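Local coordinates for major exported Hcp3 protein (Pseudomonas aeruginosa, PDB 3HE1), which is a secreted, ring-forming member of the Hcp family that probably serves as a component of the type VI secretion system, at residues V61-G65 against I92-D97; L103-L107 against I142-K146; T114-W120 against H131-L137; V86-V90 against T169-W175. All coordinates share one frame; numbering follows the deposited sequence. Where two conformers were deposited one is given.

Residues 61-65 open contact 1, and the chain returns at 92-97 to close it. Before that, residues 86-90 have opened contact 4, so the two contacts cross: the strand 86-95 serves contact 4 at its beginning and contact 1 at its end. The helix 100-109 follows, starting contact 2, which closes only at 142-146; the hairpin of contact 3, 114-120 with 131-137, falls wholly between. Residues 169-175 finally close contact 4 around both. Contact 2 sets the helix against the curled antiparallel sheet, whereas the others join its strands. Thr174 O in contact 4 probably accepts a hydrogen bond from Val136 N in contact 3.

Contact 1 of 4, residues V61-G65 against I92-D97; sequences VMVQG and ITKVFD
The flat carboxylate of Asp97 faces Val61 with one oxygen and Lys94 with the other. Its OD2 lies 4.1 Å from Val61 CB, while Lys94 NZ comes down from above the carboxylate plane, 53° out of it, to form a salt bridge with OD1 at 3.0 Å. Bends at chi3 and chi4 fold the ammonium group over toward the residues that follow, where it also donates to the carbonyl oxygen of Val95. The outer part of this bent chain passes at about a right angle to Val61, whose CG2 rests 3.8 Å from Lys94 CE.

The backbone carbonyl of Thr93 gathers direct bonds between the segments. Gln64 N donates to Thr93 O at 2.6 Å, with an N-H...O angle of 146° and the donor tilted from the carbonyl plane; Gly65 N adds a weak bond at 3.3 Å, and Val63 CA a CH...O contact. Gly65 and Thr93 form an antiparallel hydrogen-bonded pair. Away from this pair the axes of strand segments 61-63 and 92-95 are splayed, at 123°, and two waters connect the segments: one donates to Met62 O and accepts weakly from Val95 N, another links Met62 N to Asp97 OD2. The chain of the selenomethionine Met62, bent at chi3, brings CE to Val95 CG2 at 4.0 Å.

Glu164 also pairs with Lys94 NZ, and Ser100, at the start of the following helix, bonds to Asp97 OD1. The contact thus joins neighbouring strands of the Hcp sheet, with strand 27-33 beside 61-65 and strand 162-169 beside 92-95.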
loop_
_atom_site.group_PDB
_atom_site.type_symbol
_atom_site.label_atom_id
_atom_site.label_comp_id
_atom_site.label_asym_id
_atom_site.label_seq_id
_atom_site.Cartn_x
_atom_site.Cartn_y
_atom_site.Cartn_z
ATOM N N VAL A 61 -1.940 29.353 -12.983
ATOM C CA VAL A 61 -1.772 28.602 -11.761
ATOM C C VAL A 61 -0.845 27.408 -12.029
ATOM O O VAL A 61 -0.880 26.807 -13.100
ATOM C CB VAL A 61 -3.151 28.153 -11.220
ATOM C CG1 VAL A 61 -4.233 28.421 -12.259
ATOM C CG2 VAL A 61 -3.133 26.690 -10.816
HETATM N N MSE A 62 -0.016 27.088 -11.042
HETATM C CA MSE A 62 0.957 26.001 -11.107
HETATM C C MSE A 62 0.313 24.633 -10.860
HETATM O O MSE A 62 0.012 24.277 -9.717
HETATM C CB MSE A 62 1.995 26.243 -10.020
HETATM C CG MSE A 62 3.364 25.684 -10.290
HETATM SE SE MSE A 62 4.263 25.657 -8.580
HETATM C CE MSE A 62 2.968 24.527 -7.631
ATOM N N VAL A 63 0.123 23.856 -11.921
ATOM C CA VAL A 63 -0.511 22.547 -11.796
ATOM C C VAL A 63 0.489 21.462 -11.418
ATOM O O VAL A 63 1.419 21.172 -12.170
ATOM C CB VAL A 63 -1.195 22.138 -13.092
ATOM C CG1 VAL A 63 -1.605 20.681 -13.015
ATOM C CG2 VAL A 63 -2.389 23.030 -13.348
ATOM N N GLN A 64 0.295 20.868 -10.245
ATOM C CA GLN A 64 1.195 19.830 -9.744
ATOM C C GLN A 64 0.574 18.422 -9.830
ATOM O O GLN A 64 1.157 17.448 -9.347
ATOM C CB GLN A 64 1.652 20.151 -8.309
ATOM C CG GLN A 64 2.611 21.346 -8.197
ATOM C CD GLN A 64 4.078 20.945 -8.039
ATOM O OE1 GLN A 64 4.415 20.050 -7.258
ATOM N NE2 GLN A 64 4.960 21.626 -8.767
ATOM N N GLY A 65 -0.596 18.323 -10.459
ATOM C CA GLY A 65 -1.252 17.047 -10.680
ATOM C C GLY A 65 -2.051 17.038 -11.970
ATOM O O GLY A 65 -2.354 18.088 -12.524
ATOM N N ILE A 92 -7.112 18.166 -11.964
ATOM C CA ILE A 92 -5.806 18.768 -11.735
ATOM C C ILE A 92 -5.510 18.902 -10.241
ATOM O O ILE A 92 -6.362 18.651 -9.396
ATOM C CB ILE A 92 -5.630 20.120 -12.500
ATOM C CG1 ILE A 92 -6.591 21.195 -11.985
ATOM C CG2 ILE A 92 -5.866 19.919 -13.965
ATOM C CD1 ILE A 92 -6.027 22.073 -10.860
ATOM N N THR A 93 -4.280 19.272 -9.924
ATOM C CA THR A 93 -3.885 19.496 -8.547
ATOM C C THR A 93 -3.030 20.746 -8.520
ATOM O O THR A 93 -2.206 20.957 -9.409
ATOM C CB THR A 93 -3.090 18.298 -7.954
ATOM O OG1 THR A 93 -3.924 17.134 -7.913
ATOM C CG2 THR A 93 -2.616 18.611 -6.539
ATOM N N LYS A 94 -3.245 21.574 -7.504
ATOM C CA LYS A 94 -2.489 22.799 -7.319
ATOM C C LYS A 94 -2.176 22.936 -5.829
ATOM O O LYS A 94 -2.487 22.033 -5.060
ATOM C CB LYS A 94 -3.326 23.975 -7.829
ATOM C CG LYS A 94 -4.833 23.754 -7.685
ATOM C CD LYS A 94 -5.657 24.882 -8.308
ATOM C CE LYS A 94 -5.299 26.288 -7.754
ATOM N NZ LYS A 94 -5.601 26.492 -6.301
ATOM N N VAL A 95 -1.540 24.038 -5.430
ATOM C CA VAL A 95 -1.418 24.393 -4.012
ATOM C C VAL A 95 -2.429 25.516 -3.690
ATOM O O VAL A 95 -2.989 26.126 -4.600
ATOM C CB VAL A 95 0.008 24.875 -3.668
ATOM C CG1 VAL A 95 0.973 23.704 -3.507
ATOM C CG2 VAL A 95 0.504 25.821 -4.735
ATOM N N PHE A 96 -2.678 25.785 -2.410
ATOM C CA PHE A 96 -3.580 26.879 -2.013
ATOM C C PHE A 96 -3.034 28.172 -2.623
ATOM O O PHE A 96 -1.818 28.376 -2.635
ATOM C CB PHE A 96 -3.628 27.049 -0.479
ATOM C CG PHE A 96 -4.412 25.979 0.270
ATOM C CD1 PHE A 96 -4.305 24.645 -0.052
ATOM C CD2 PHE A 96 -5.214 26.331 1.345
ATOM C CE1 PHE A 96 -4.999 23.692 0.655
ATOM C CE2 PHE A 96 -5.914 25.380 2.053
ATOM C CZ PHE A 96 -5.809 24.058 1.707
ATOM N N ASP A 97 -3.913 29.046 -3.115
ATOM C CA ASP A 97 -3.463 30.285 -3.771
ATOM C C ASP A 97 -4.552 31.358 -3.940
ATOM O O ASP A 97 -5.631 31.255 -3.361
ATOM C CB ASP A 97 -2.824 29.969 -5.129
ATOM C CG ASP A 97 -3.825 29.408 -6.132
ATOM O OD1 ASP A 97 -5.048 29.450 -5.851
ATOM O OD2 ASP A 97 -3.380 28.924 -7.199
HETATM O O HOH W 1 -0.854 26.488 -7.752
HETATM O O HOH W 2 -0.696 28.887 -8.378
#

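Contact 2 of 4, residues L103-L107 against I142-K146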
loop_
_atom_site.group_PDB
_atom_site.type_symbol
_atom_site.label_atom_id
_atom_site.label_comp_id
_atom_site.label_asym_id
_atom_site.label_seq_id
_atom_site.Cartn_x
_atom_site.Cartn_y
_atom_site.Cartn_z
ATOM N N LEU A 103 -12.099 29.568 -7.135
ATOM C CA LEU A 103 -12.495 28.275 -7.702
ATOM C C LEU A 103 -13.639 27.652 -6.943
ATOM O O LEU A 103 -14.524 27.039 -7.543
ATOM C CB LEU A 103 -11.321 27.317 -7.730
ATOM C CG LEU A 103 -10.242 27.856 -8.656
ATOM C CD1 LEU A 103 -8.914 27.185 -8.388
ATOM C CD2 LEU A 103 -10.691 27.630 -10.075
ATOM N N LEU A 104 -13.612 27.804 -5.621
ATOM C CA LEU A 104 -14.708 27.336 -4.785
ATOM C C LEU A 104 -15.958 28.123 -5.130
ATOM O O LEU A 104 -17.027 27.549 -5.338
ATOM C CB LEU A 104 -14.369 27.474 -3.303
ATOM C CG LEU A 104 -13.253 26.508 -2.898
ATOM C CD1 LEU A 104 -12.370 27.073 -1.791
ATOM C CD2 LEU A 104 -13.824 25.146 -2.525
ATOM N N ALA A 105 -15.829 29.440 -5.214
ATOM C CA ALA A 105 -16.976 30.239 -5.603
ATOM C C ALA A 105 -17.522 29.625 -6.882
ATOM O O ALA A 105 -18.710 29.325 -6.976
ATOM C CB ALA A 105 -16.588 31.691 -5.815
ATOM N N ALA A 106 -16.636 29.415 -7.853
ATOM C CA ALA A 106 -17.013 28.784 -9.108
ATOM C C ALA A 106 -17.789 27.490 -8.854
ATOM O O ALA A 106 -18.908 27.320 -9.332
ATOM C CB ALA A 106 -15.772 28.517 -9.965
ATOM N N LEU A 107 -17.192 26.590 -8.087
ATOM C CA LEU A 107 -17.773 25.279 -7.849
ATOM C C LEU A 107 -19.167 25.423 -7.236
ATOM O O LEU A 107 -20.152 24.938 -7.791
ATOM C CB LEU A 107 -16.851 24.479 -6.924
ATOM C CG LEU A 107 -17.076 23.016 -6.540
ATOM C CD1 LEU A 107 -16.116 22.697 -5.431
ATOM C CD2 LEU A 107 -18.481 22.742 -6.074
ATOM N N ILE A 142 -16.841 23.142 -12.802
ATOM C CA ILE A 142 -16.101 22.500 -11.706
ATOM C C ILE A 142 -17.008 21.603 -10.842
ATOM O O ILE A 142 -17.936 22.089 -10.195
ATOM C CB ILE A 142 -15.410 23.529 -10.803
ATOM C CG1 ILE A 142 -14.617 24.519 -11.650
ATOM C CG2 ILE A 142 -14.521 22.828 -9.773
ATOM C CD1 ILE A 142 -13.700 25.405 -10.824
ATOM N N VAL A 143 -16.732 20.301 -10.815
ATOM C CA VAL A 143 -17.664 19.370 -10.197
ATOM C C VAL A 143 -17.327 18.966 -8.764
ATOM O O VAL A 143 -18.190 18.477 -8.044
ATOM C CB VAL A 143 -17.897 18.139 -11.080
ATOM C CG1 VAL A 143 -18.848 18.503 -12.213
ATOM C CG2 VAL A 143 -16.584 17.635 -11.637
ATOM N N ASP A 144 -16.082 19.180 -8.349
ATOM C CA ASP A 144 -15.693 18.976 -6.960
ATOM C C ASP A 144 -14.277 19.435 -6.678
ATOM O O ASP A 144 -13.428 19.498 -7.564
ATOM C CB ASP A 144 -15.910 17.531 -6.476
ATOM C CG ASP A 144 -15.848 16.514 -7.592
ATOM O OD1 ASP A 144 -16.657 15.565 -7.560
ATOM O OD2 ASP A 144 -15.000 16.650 -8.495
ATOM N N ILE A 145 -14.064 19.830 -5.427
ATOM C CA ILE A 145 -12.750 20.248 -4.947
ATOM C C ILE A 145 -12.443 19.543 -3.627
ATOM O O ILE A 145 -13.334 19.259 -2.834
ATOM C CB ILE A 145 -12.634 21.788 -4.798
ATOM C CG1 ILE A 145 -12.740 22.469 -6.164
ATOM C CG2 ILE A 145 -11.318 22.179 -4.129
ATOM C CD1 ILE A 145 -12.375 23.929 -6.137
ATOM N N LYS A 146 -11.175 19.227 -3.429
ATOM C CA LYS A 146 -10.701 18.624 -2.196
ATOM C C LYS A 146 -9.479 19.408 -1.728
ATOM O O LYS A 146 -8.504 19.570 -2.472
ATOM C CB LYS A 146 -10.343 17.141 -2.405
ATOM C CG LYS A 146 -9.262 16.613 -1.449
ATOM C CD LYS A 146 -9.197 15.087 -1.424
ATOM C CE LYS A 146 -8.110 14.587 -0.467
ATOM N NZ LYS A 146 -8.346 13.196 0.039
#
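Aliphatic packing of Ile142 and Ile145 against Leu103, Leu104, Ala106 and Leu107 carries this contact, the two isoleucines reaching up from the strand between the side chains of the helix. Ile142 CD1 fits among three neighbours: Leu103 CD2 at 3.8 Å, Ala106 CB at the same separation of 3.8 Å, and the Leu103 carbonyl oxygen. Its other branch, CG2, lies 4.0 Å from Leu107 CB, the two side chains crossing at about a right angle. Ile145 CD1 reaches Leu103 CB at 3.9 Å and Leu104 CD2 at 4.1 Å.

The tightest pair is Leu107 CD1 with Ile145 CG1, 3.5 Å apart. Leu107 holds CG anti to its own nitrogen (chi1 -175°), which directs the branch along the strand, past Ile145 in the opposite direction. The axes of segments 103-107 and 142-146 lie at 124°, in the alpha-on-beta packing by which the single long helix of the Hcp fold flanks its curled sheet.

No hydrogen bond joins helix and strand; Leu107 N donates to Leu103 O within the helix, while the strand bonds to strand 162-169, whose Val166 packs against both isoleucines. Residues Asp144 to Lys146 also form an antiparallel ladder with a strand of a neighbouring subunit, whose Trp175 packs on Leu104.

Contact 3 of 4, residues T114-W120 against H131-L137; sequences TKVEIQW and HYYTTVL
Aromatic contacts gather where Trp120 and Tyr133 stand side by side as a hydrogen-bonded pair. The edge of Tyr133 points to the face of the indole's five-membered ring, with centroids 5.0 Å apart and planes at 76°, and the closest carbons are Trp120 CD1 and Tyr133 CD2 at 3.4 Å. On the other side of the sheet, the Gln119 amide is stacked on the His131 ring, their planes only 12° apart, with Gln119 CB making a CH-pi contact over the same ring.

Among polar side-chain bonds, Trp120 NE1 donates to Thr135 OG1 at 2.7 Å; chi1 of -52°, with CG anti to the carbonyl carbon, lays the indole along the partner strand toward this hydroxyl. Both Glu117 oxygens have partners on the same strand, a salt bridge from Lys115 NZ to OE1 and Gln119 NE2 donating to the anti lone pair of OE2, which may restrain the rotation of the carboxylate. Beside it lies Val136, pointing the same way.

The backbones form an antiparallel hairpin, with regular paired bonds at two positions. Ile118 N donates to Thr135 O at 2.6 Å and Thr135 N to Ile118 O at 2.8 Å, and Val116 and Leu137 do likewise. At the start, Thr114 and Lys115 together face Thr32 in a classic beta bulge.

Apolar packing adds Val116 CB on Leu137 CB at 3.9 Å. Phe96 of a neighbouring subunit meets the rings of Trp120 and Tyr133.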
loop_
_atom_site.group_PDB
_atom_site.type_symbol
_atom_site.label_atom_id
_atom_site.label_comp_id
_atom_site.label_asym_id
_atom_site.label_seq_id
_atom_site.Cartn_x
_atom_site.Cartn_y
_atom_site.Cartn_z
ATOM N N THR A 114 -15.793 29.341 -19.246
ATOM C CA THR A 114 -15.632 29.499 -20.704
ATOM C C THR A 114 -14.400 28.788 -21.283
ATOM O O THR A 114 -14.481 28.151 -22.339
ATOM C CB THR A 114 -15.614 30.971 -21.158
ATOM O OG1 THR A 114 -16.958 31.462 -21.230
ATOM C CG2 THR A 114 -14.987 31.079 -22.526
ATOM N N LYS A 115 -13.265 28.901 -20.596
ATOM C CA LYS A 115 -12.057 28.197 -21.018
ATOM C C LYS A 115 -11.121 27.857 -19.864
ATOM O O LYS A 115 -10.693 28.731 -19.116
ATOM C CB LYS A 115 -11.296 28.982 -22.093
ATOM C CG LYS A 115 -10.059 28.261 -22.602
ATOM C CD LYS A 115 -9.666 28.703 -24.021
ATOM C CE LYS A 115 -8.665 29.844 -24.002
ATOM N NZ LYS A 115 -7.929 29.933 -25.299
ATOM N N VAL A 116 -10.831 26.569 -19.726
ATOM C CA VAL A 116 -9.745 26.089 -18.889
ATOM C C VAL A 116 -8.710 25.574 -19.861
ATOM O O VAL A 116 -9.033 24.766 -20.741
ATOM C CB VAL A 116 -10.186 24.914 -18.017
ATOM C CG1 VAL A 116 -8.971 24.295 -17.294
ATOM C CG2 VAL A 116 -11.280 25.358 -17.056
ATOM N N GLU A 117 -7.475 26.041 -19.722
ATOM C CA GLU A 117 -6.449 25.674 -20.675
ATOM C C GLU A 117 -5.177 25.337 -19.957
ATOM O O GLU A 117 -4.598 26.196 -19.298
ATOM C CB GLU A 117 -6.198 26.813 -21.651
ATOM C CG GLU A 117 -4.883 26.701 -22.404
ATOM C CD GLU A 117 -4.830 27.607 -23.629
ATOM O OE1 GLU A 117 -5.865 27.725 -24.326
ATOM O OE2 GLU A 117 -3.755 28.199 -23.897
ATOM N N ILE A 118 -4.768 24.076 -20.100
ATOM C CA ILE A 118 -3.618 23.482 -19.427
ATOM C C ILE A 118 -2.415 23.412 -20.369
ATOM O O ILE A 118 -2.451 22.762 -21.406
ATOM C CB ILE A 118 -3.923 22.037 -18.961
ATOM C CG1 ILE A 118 -5.036 22.013 -17.923
ATOM C CG2 ILE A 118 -2.694 21.398 -18.357
ATOM C CD1 ILE A 118 -4.579 22.480 -16.568
ATOM N N GLN A 119 -1.339 24.071 -19.983
ATOM C CA GLN A 119 -0.170 24.141 -20.820
ATOM C C GLN A 119 0.954 23.306 -20.247
ATOM O O GLN A 119 1.385 23.522 -19.116
ATOM C CB GLN A 119 0.288 25.587 -20.946
ATOM C CG GLN A 119 -0.652 26.441 -21.747
ATOM C CD GLN A 119 0.018 27.715 -22.227
ATOM O OE1 GLN A 119 1.145 28.039 -21.818
ATOM N NE2 GLN A 119 -0.670 28.447 -23.102
ATOM N N TRP A 120 1.454 22.375 -21.054
ATOM C CA TRP A 120 2.442 21.419 -20.590
ATOM C C TRP A 120 3.880 21.854 -20.911
ATOM O O TRP A 120 4.166 22.339 -22.010
ATOM C CB TRP A 120 2.132 20.038 -21.170
ATOM C CG TRP A 120 0.704 19.572 -20.950
ATOM C CD1 TRP A 120 -0.411 19.978 -21.636
ATOM C CD2 TRP A 120 0.256 18.611 -19.995
ATOM N NE1 TRP A 120 -1.525 19.329 -21.160
ATOM C CE2 TRP A 120 -1.141 18.477 -20.157
ATOM C CE3 TRP A 120 0.902 17.844 -19.015
ATOM C CZ2 TRP A 120 -1.906 17.612 -19.381
ATOM C CZ3 TRP A 120 0.140 16.983 -18.237
ATOM C CH2 TRP A 120 -1.250 16.878 -18.423
ATOM N N HIS A 131 7.214 24.984 -23.756
ATOM C CA HIS A 131 5.847 24.537 -23.841
ATOM C C HIS A 131 5.726 23.651 -25.075
ATOM O O HIS A 131 6.065 24.062 -26.183
ATOM C CB HIS A 131 4.911 25.733 -23.945
ATOM C CG HIS A 131 3.474 25.350 -24.092
ATOM N ND1 HIS A 131 2.572 26.104 -24.809
ATOM C CD2 HIS A 131 2.791 24.272 -23.640
ATOM C CE1 HIS A 131 1.390 25.516 -24.776
ATOM N NE2 HIS A 131 1.495 24.402 -24.073
ATOM N N TYR A 132 5.257 22.427 -24.890
ATOM C CA TYR A 132 5.250 21.478 -25.995
ATOM C C TYR A 132 3.905 20.758 -26.163
ATOM O O TYR A 132 3.712 20.059 -27.150
ATOM C CB TYR A 132 6.365 20.449 -25.805
ATOM C CG TYR A 132 5.992 19.414 -24.780
ATOM C CD1 TYR A 132 5.586 18.144 -25.168
ATOM C CD2 TYR A 132 6.005 19.719 -23.423
ATOM C CE1 TYR A 132 5.218 17.197 -24.236
ATOM C CE2 TYR A 132 5.638 18.774 -22.476
ATOM C CZ TYR A 132 5.243 17.514 -22.891
ATOM O OH TYR A 132 4.876 16.568 -21.963
ATOM N N TYR A 133 2.987 20.919 -25.210
ATOM C CA TYR A 133 1.669 20.270 -25.289
ATOM C C TYR A 133 0.599 21.188 -24.685
ATOM O O TYR A 133 0.880 21.908 -23.720
ATOM C CB TYR A 133 1.699 18.949 -24.521
ATOM C CG TYR A 133 0.655 17.925 -24.916
ATOM C CD1 TYR A 133 0.806 17.162 -26.064
ATOM C CD2 TYR A 133 -0.453 17.681 -24.112
ATOM C CE1 TYR A 133 -0.144 16.210 -26.419
ATOM C CE2 TYR A 133 -1.397 16.734 -24.455
ATOM C CZ TYR A 133 -1.239 16.005 -25.609
ATOM O OH TYR A 133 -2.172 15.063 -25.961
ATOM N N THR A 134 -0.614 21.169 -25.246
ATOM C CA THR A 134 -1.754 21.874 -24.643
ATOM C C THR A 134 -3.003 21.012 -24.525
ATOM O O THR A 134 -3.339 20.241 -25.418
ATOM C CB THR A 134 -2.112 23.150 -25.391
ATOM O OG1 THR A 134 -0.962 24.006 -25.432
ATOM C CG2 THR A 134 -3.257 23.889 -24.696
ATOM N N THR A 135 -3.651 21.124 -23.375
ATOM C CA THR A 135 -4.956 20.532 -23.142
ATOM C C THR A 135 -5.895 21.694 -22.859
ATOM O O THR A 135 -5.559 22.594 -22.095
ATOM C CB THR A 135 -4.947 19.617 -21.911
ATOM O OG1 THR A 135 -3.982 18.574 -22.093
ATOM C CG2 THR A 135 -6.339 19.020 -21.683
ATOM N N VAL A 136 -7.067 21.692 -23.471
ATOM C CA VAL A 136 -7.954 22.829 -23.328
ATOM C C VAL A 136 -9.409 22.422 -23.186
ATOM O O VAL A 136 -9.936 21.679 -24.023
ATOM C CB VAL A 136 -7.823 23.751 -24.532
ATOM C CG1 VAL A 136 -8.952 24.754 -24.544
ATOM C CG2 VAL A 136 -6.484 24.465 -24.493
ATOM N N LEU A 137 -10.057 22.915 -22.134
ATOM C CA LEU A 137 -11.494 22.716 -21.978
ATOM C C LEU A 137 -12.277 23.925 -22.458
ATOM O O LEU A 137 -11.875 25.063 -22.238
ATOM C CB LEU A 137 -11.868 22.418 -20.535
ATOM C CG LEU A 137 -10.973 21.391 -19.840
ATOM C CD1 LEU A 137 -11.573 21.004 -18.485
ATOM C CD2 LEU A 137 -10.766 20.168 -20.729
#

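Contact 4 of 4, residues V86-V90 against T169-W175; sequences VHKPV and TYRKITW
His87 and Tyr170 bridge two parts of the curled Hcp sheet, the start of strand 86-95 and the short connection that carries the chain from strand 162-169 into strand 172-177. Their bond is the one hydrogen bond across the contact: His87 ND1 and Tyr170 OH lie 2.9 Å apart, and either could be the donor. The hydroxyl sits at the edge of the imidazole, in its plane, while the two rings are turned 79° to each other. Tyr170 takes chi1 of 52°, placing CG between its nitrogen and carbonyl carbon, and this swings the phenol across toward the histidine. The ring of His87 is fixed at both nitrogens, because NE2 bonds to Asp186 of strand 183-187.

Apolar contacts lie next to this bond. Val90 CG2 presses against Tyr170 CE2 at 3.4 Å, the Val90 and Tyr170 side chains crossing at about a right angle. Ile173 CG2 lies at the edge of the imidazole, 4.1 Å from His87 CE1, and Trp175 CH2 approaches the same carbon, CE1 of His87, at 4.4 Å. Further along, Pro89 CG and Thr169 CG2 run alongside each other 4.2 Å apart.

Trp188 meets Tyr170 edge-to-face. Leu137 of strand 129-137 packs on both Tyr170 and Ile173, while Phe66 and His68 of strand 61-71 cover Val90, placing the contact between these strands.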
loop_
_atom_site.group_PDB
_atom_site.type_symbol
_atom_site.label_atom_id
_atom_site.label_comp_id
_atom_site.label_asym_id
_atom_site.label_seq_id
_atom_site.Cartn_x
_atom_site.Cartn_y
_atom_site.Cartn_z
ATOM N N VAL A 86 -16.853 7.536 -23.731
ATOM C CA VAL A 86 -17.320 8.120 -22.489
ATOM C C VAL A 86 -16.175 8.915 -21.855
ATOM O O VAL A 86 -15.151 8.342 -21.479
ATOM C CB VAL A 86 -17.804 7.006 -21.524
ATOM C CG1 VAL A 86 -17.816 7.485 -20.082
ATOM C CG2 VAL A 86 -19.173 6.491 -21.942
ATOM N N HIS A 87 -16.327 10.230 -21.742
ATOM C CA HIS A 87 -15.291 11.020 -21.080
ATOM C C HIS A 87 -15.426 10.998 -19.564
ATOM O O HIS A 87 -16.533 10.849 -19.032
ATOM C CB HIS A 87 -15.290 12.455 -21.585
ATOM C CG HIS A 87 -14.942 12.574 -23.031
ATOM N ND1 HIS A 87 -13.922 13.378 -23.489
ATOM C CD2 HIS A 87 -15.472 11.976 -24.125
ATOM C CE1 HIS A 87 -13.849 13.288 -24.803
ATOM N NE2 HIS A 87 -14.772 12.436 -25.214
ATOM N N LYS A 88 -14.284 11.130 -18.889
ATOM C CA LYS A 88 -14.218 11.277 -17.435
ATOM C C LYS A 88 -13.745 12.679 -17.080
ATOM O O LYS A 88 -13.026 13.299 -17.867
ATOM C CB LYS A 88 -13.254 10.261 -16.826
ATOM C CG LYS A 88 -13.639 8.831 -17.090
ATOM C CD LYS A 88 -15.115 8.642 -16.890
ATOM C CE LYS A 88 -15.497 7.177 -16.937
ATOM N NZ LYS A 88 -16.959 7.003 -17.175
ATOM N N PRO A 89 -14.134 13.182 -15.891
ATOM C CA PRO A 89 -13.815 14.574 -15.551
ATOM C C PRO A 89 -12.327 14.816 -15.584
ATOM O O PRO A 89 -11.570 13.878 -15.314
ATOM C CB PRO A 89 -14.335 14.711 -14.120
ATOM C CG PRO A 89 -15.408 13.681 -14.010
ATOM C CD PRO A 89 -14.916 12.523 -14.831
ATOM N N VAL A 90 -11.903 16.031 -15.929
ATOM C CA VAL A 90 -10.477 16.343 -15.881
ATOM C C VAL A 90 -10.107 16.706 -14.454
ATOM O O VAL A 90 -10.872 17.380 -13.764
ATOM C CB VAL A 90 -10.072 17.463 -16.855
ATOM C CG1 VAL A 90 -8.596 17.830 -16.671
ATOM C CG2 VAL A 90 -10.330 17.027 -18.281
ATOM N N THR A 169 -15.829 18.944 -15.483
ATOM C CA THR A 169 -16.405 18.369 -16.670
ATOM C C THR A 169 -16.330 19.487 -17.716
ATOM O O THR A 169 -15.812 20.569 -17.421
ATOM C CB THR A 169 -17.832 17.862 -16.436
ATOM O OG1 THR A 169 -18.692 18.962 -16.112
ATOM C CG2 THR A 169 -17.834 16.825 -15.305
ATOM N N TYR A 170 -16.800 19.213 -18.930
ATOM C CA TYR A 170 -16.651 20.133 -20.059
ATOM C C TYR A 170 -17.442 19.634 -21.259
ATOM O O TYR A 170 -17.819 18.469 -21.333
ATOM C CB TYR A 170 -15.190 20.224 -20.479
ATOM C CG TYR A 170 -14.608 18.857 -20.708
ATOM C CD1 TYR A 170 -14.859 18.160 -21.881
ATOM C CD2 TYR A 170 -13.837 18.247 -19.734
ATOM C CE1 TYR A 170 -14.338 16.898 -22.082
ATOM C CE2 TYR A 170 -13.311 16.994 -19.926
ATOM C CZ TYR A 170 -13.562 16.320 -21.099
ATOM O OH TYR A 170 -13.038 15.059 -21.277
ATOM N N ARG A 171 -17.679 20.527 -22.205
ATOM C CA ARG A 171 -18.398 20.176 -23.410
ATOM C C ARG A 171 -17.409 19.667 -24.462
ATOM O O ARG A 171 -17.786 18.972 -25.401
ATOM C CB ARG A 171 -19.185 21.386 -23.922
ATOM C CG ARG A 171 -19.640 21.268 -25.371
ATOM C CD ARG A 171 -20.078 22.610 -25.963
ATOM N NE ARG A 171 -19.034 23.644 -25.982
ATOM C CZ ARG A 171 -18.369 24.037 -27.070
ATOM N NH1 ARG A 171 -18.609 23.474 -28.247
ATOM N NH2 ARG A 171 -17.456 24.998 -26.980
ATOM N N LYS A 172 -16.134 19.983 -24.287
ATOM C CA LYS A 172 -15.172 19.663 -25.316
ATOM C C LYS A 172 -13.769 19.882 -24.826
ATOM O O LYS A 172 -13.509 20.752 -24.014
ATOM C CB LYS A 172 -15.428 20.533 -26.547
ATOM C CG LYS A 172 -14.503 20.291 -27.729
ATOM C CD LYS A 172 -14.883 21.199 -28.892
ATOM C CE LYS A 172 -13.888 21.105 -30.035
ATOM N NZ LYS A 172 -14.251 22.030 -31.127
ATOM N N ILE A 173 -12.856 19.096 -25.365
ATOM C CA ILE A 173 -11.482 19.133 -24.944
ATOM C C ILE A 173 -10.648 18.962 -26.182
ATOM O O ILE A 173 -11.019 18.237 -27.107
ATOM C CB ILE A 173 -11.198 17.968 -24.029
ATOM C CG1 ILE A 173 -9.711 17.895 -23.687
ATOM C CG2 ILE A 173 -11.663 16.718 -24.706
ATOM C CD1 ILE A 173 -9.403 16.944 -22.537
ATOM N N THR A 174 -9.525 19.658 -26.207
ATOM C CA THR A 174 -8.660 19.640 -27.357
ATOM C C THR A 174 -7.260 19.356 -26.853
ATOM O O THR A 174 -6.819 19.932 -25.850
ATOM C CB THR A 174 -8.718 20.983 -28.126
ATOM O OG1 THR A 174 -10.076 21.284 -28.454
ATOM C CG2 THR A 174 -7.915 20.903 -29.418
ATOM N N TRP A 175 -6.586 18.429 -27.528
ATOM C CA TRP A 175 -5.206 18.095 -27.219
ATOM C C TRP A 175 -4.356 18.476 -28.412
ATOM O O TRP A 175 -4.602 18.024 -29.524
ATOM C CB TRP A 175 -5.043 16.600 -26.972
ATOM C CG TRP A 175 -6.000 15.975 -25.993
ATOM C CD1 TRP A 175 -5.808 15.787 -24.643
ATOM C CD2 TRP A 175 -7.274 15.405 -26.298
ATOM N NE1 TRP A 175 -6.897 15.148 -24.097
ATOM C CE2 TRP A 175 -7.813 14.906 -25.094
ATOM C CE3 TRP A 175 -8.024 15.277 -27.478
ATOM C CZ2 TRP A 175 -9.063 14.290 -25.035
ATOM C CZ3 TRP A 175 -9.267 14.668 -27.420
ATOM C CH2 TRP A 175 -9.774 14.180 -26.208
#